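Fibronectin type III domain-containing protein (Simiduia agarivorans, PDB 6P2K) probably hydrolyses beta-glucan chains such as xyloglucan, its N-terminal part being a glycoside hydrolase family 74 module built from seven-bladed beta-propellers. Local coordinates at residues M670-T675 and G717-T722. Sequence-based numbering, arbitrary orientation.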
loop_
_atom_site.group_PDB
_atom_site.type_symbol
_atom_site.label_atom_id
_atom_site.label_comp_id
_atom_site.label_asym_id
_atom_site.label_seq_id
_atom_site.Cartn_x
_atom_site.Cartn_y
_atom_site.Cartn_z
ATOM N N MET B 670 -43.370 43.078 -11.380
ATOM C CA MET B 670 -44.816 42.973 -11.545
ATOM C C MET B 670 -45.238 43.209 -12.988
ATOM O O MET B 670 -46.281 42.701 -13.415
ATOM C CB MET B 670 -45.522 43.954 -10.612
ATOM C CG MET B 670 -45.386 43.592 -9.141
ATOM S SD MET B 670 -46.336 44.674 -8.062
ATOM C CE MET B 670 -47.973 44.501 -8.765
ATOM N N ALA B 671 -44.449 43.969 -13.752
ATOM C CA ALA B 671 -44.747 44.155 -15.167
ATOM C C ALA B 671 -44.388 42.916 -15.981
ATOM O O ALA B 671 -45.138 42.524 -16.881
ATOM C CB ALA B 671 -44.007 45.379 -15.706
ATOM N N VAL B 672 -43.250 42.287 -15.676
ATOM C CA VAL B 672 -42.826 41.107 -16.423
ATOM C C VAL B 672 -43.630 39.878 -16.010
ATOM O O VAL B 672 -43.897 38.997 -16.837
ATOM C CB VAL B 672 -41.314 40.888 -16.230
ATOM C CG1 VAL B 672 -40.861 39.573 -16.849
ATOM C CG2 VAL B 672 -40.534 42.053 -16.824
ATOM N N ARG B 673 -44.045 39.801 -14.745
ATOM C CA ARG B 673 -44.840 38.688 -14.224
ATOM C C ARG B 673 -46.050 39.268 -13.505
ATOM O O ARG B 673 -45.983 39.590 -12.310
ATOM C CB ARG B 673 -44.008 37.806 -13.294
ATOM C CG ARG B 673 -44.740 36.591 -12.733
ATOM C CD ARG B 673 -43.745 35.618 -12.122
ATOM N NE ARG B 673 -44.389 34.531 -11.392
ATOM C CZ ARG B 673 -44.868 33.429 -11.958
ATOM N NH1 ARG B 673 -44.789 33.264 -13.273
ATOM N NH2 ARG B 673 -45.432 32.494 -11.209
ATOM N N PRO B 674 -47.172 39.428 -14.208
ATOM C CA PRO B 674 -48.362 40.017 -13.582
ATOM C C PRO B 674 -48.858 39.175 -12.416
ATOM O O PRO B 674 -48.714 37.950 -12.399
ATOM C CB PRO B 674 -49.385 40.047 -14.724
ATOM C CG PRO B 674 -48.555 40.029 -15.976
ATOM C CD PRO B 674 -47.367 39.177 -15.646
ATOM N N THR B 675 -49.456 39.852 -11.430
ATOM C CA THR B 675 -49.990 39.158 -10.261
ATOM C C THR B 675 -51.053 38.139 -10.638
ATOM O O THR B 675 -51.393 37.284 -9.813
ATOM C CB THR B 675 -50.559 40.166 -9.261
ATOM O OG1 THR B 675 -51.648 40.878 -9.859
ATOM C CG2 THR B 675 -49.484 41.167 -8.852
ATOM N N GLY B 717 -41.628 35.210 -8.075
ATOM C CA GLY B 717 -41.167 34.695 -9.348
ATOM C C GLY B 717 -39.665 34.748 -9.520
ATOM O O GLY B 717 -38.963 35.432 -8.769
ATOM N N VAL B 718 -39.164 34.013 -10.510
ATOM C CA VAL B 718 -37.748 33.983 -10.857
ATOM C C VAL B 718 -37.571 34.766 -12.147
ATOM O O VAL B 718 -38.327 34.570 -13.107
ATOM C CB VAL B 718 -37.237 32.540 -11.014
ATOM C CG1 VAL B 718 -35.718 32.522 -11.176
ATOM C CG2 VAL B 718 -37.673 31.700 -9.822
ATOM N N PHE B 719 -36.584 35.656 -12.172
ATOM C CA PHE B 719 -36.396 36.565 -13.295
ATOM C C PHE B 719 -34.976 36.468 -13.828
ATOM O O PHE B 719 -34.010 36.448 -13.061
ATOM C CB PHE B 719 -36.717 38.007 -12.891
ATOM C CG PHE B 719 -38.116 38.182 -12.377
ATOM C CD1 PHE B 719 -38.403 38.007 -11.028
ATOM C CD2 PHE B 719 -39.153 38.493 -13.247
ATOM C CE1 PHE B 719 -39.693 38.157 -10.556
ATOM C CE2 PHE B 719 -40.445 38.647 -12.782
ATOM C CZ PHE B 719 -40.718 38.479 -11.434
ATOM N N LEU B 720 -34.864 36.417 -15.152
ATOM C CA LEU B 720 -33.593 36.273 -15.847
ATOM C C LEU B 720 -33.395 37.481 -16.752
ATOM O O LEU B 720 -34.236 37.763 -17.611
ATOM C CB LEU B 720 -33.562 34.978 -16.662
ATOM C CG LEU B 720 -32.273 34.677 -17.431
ATOM C CD1 LEU B 720 -31.214 34.099 -16.501
ATOM C CD2 LEU B 720 -32.543 33.743 -18.600
ATOM N N GLY B 721 -32.287 38.186 -16.560
ATOM C CA GLY B 721 -31.947 39.346 -17.370
ATOM C C GLY B 721 -30.803 39.019 -18.313
ATOM O O GLY B 721 -29.887 38.270 -17.957
ATOM N N THR B 722 -30.863 39.582 -19.516
ATOM C CA THR B 722 -29.826 39.410 -20.523
ATOM C C THR B 722 -29.185 40.759 -20.810
ATOM O O THR B 722 -29.886 41.740 -21.082
ATOM C CB THR B 722 -30.389 38.804 -21.812
ATOM O OG1 THR B 722 -31.007 37.543 -21.520
ATOM C CG2 THR B 722 -29.275 38.592 -22.830
#
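Phe719 reaches out from the strand 714-723 and sets the CD2-CE2-CZ side of its ring against Val672 and Arg673, where the short helix 666-672 gives out. Val672 comes in at the ring edge, near the ring plane, its CG1 lying 4.1 Å from Phe719 CD2. The two side chains run past one another in opposite directions. Next to it, Arg673 CB approaches obliquely, 3.7 Å from Phe719 CE2. The arginine's CG points opposite the backbone N (chi1 -178°) and the stem stays straight out to NE, which carries it past the ring to Gly717, with Arg673 NE 3.8 Å from Gly717 CA. Glycine leaves room there for the aliphatic stem. Beyond it the guanidinium makes a salt bridge through NH1 to Asp733 on the adjacent strand. Back at the main chain, Arg673 O accepts a hydrogen bond from the Tyr716 hydroxyl. Met705 of the same four-stranded antiparallel propeller blade and Phe664, at the end of a strand in another blade, also meet Phe719. No hydrogen bond joins 670-675 to 717-722 directly; their contact is carbon packing, while polar bonds to Tyr716 and Asp733 tie the helix end to the same sheet.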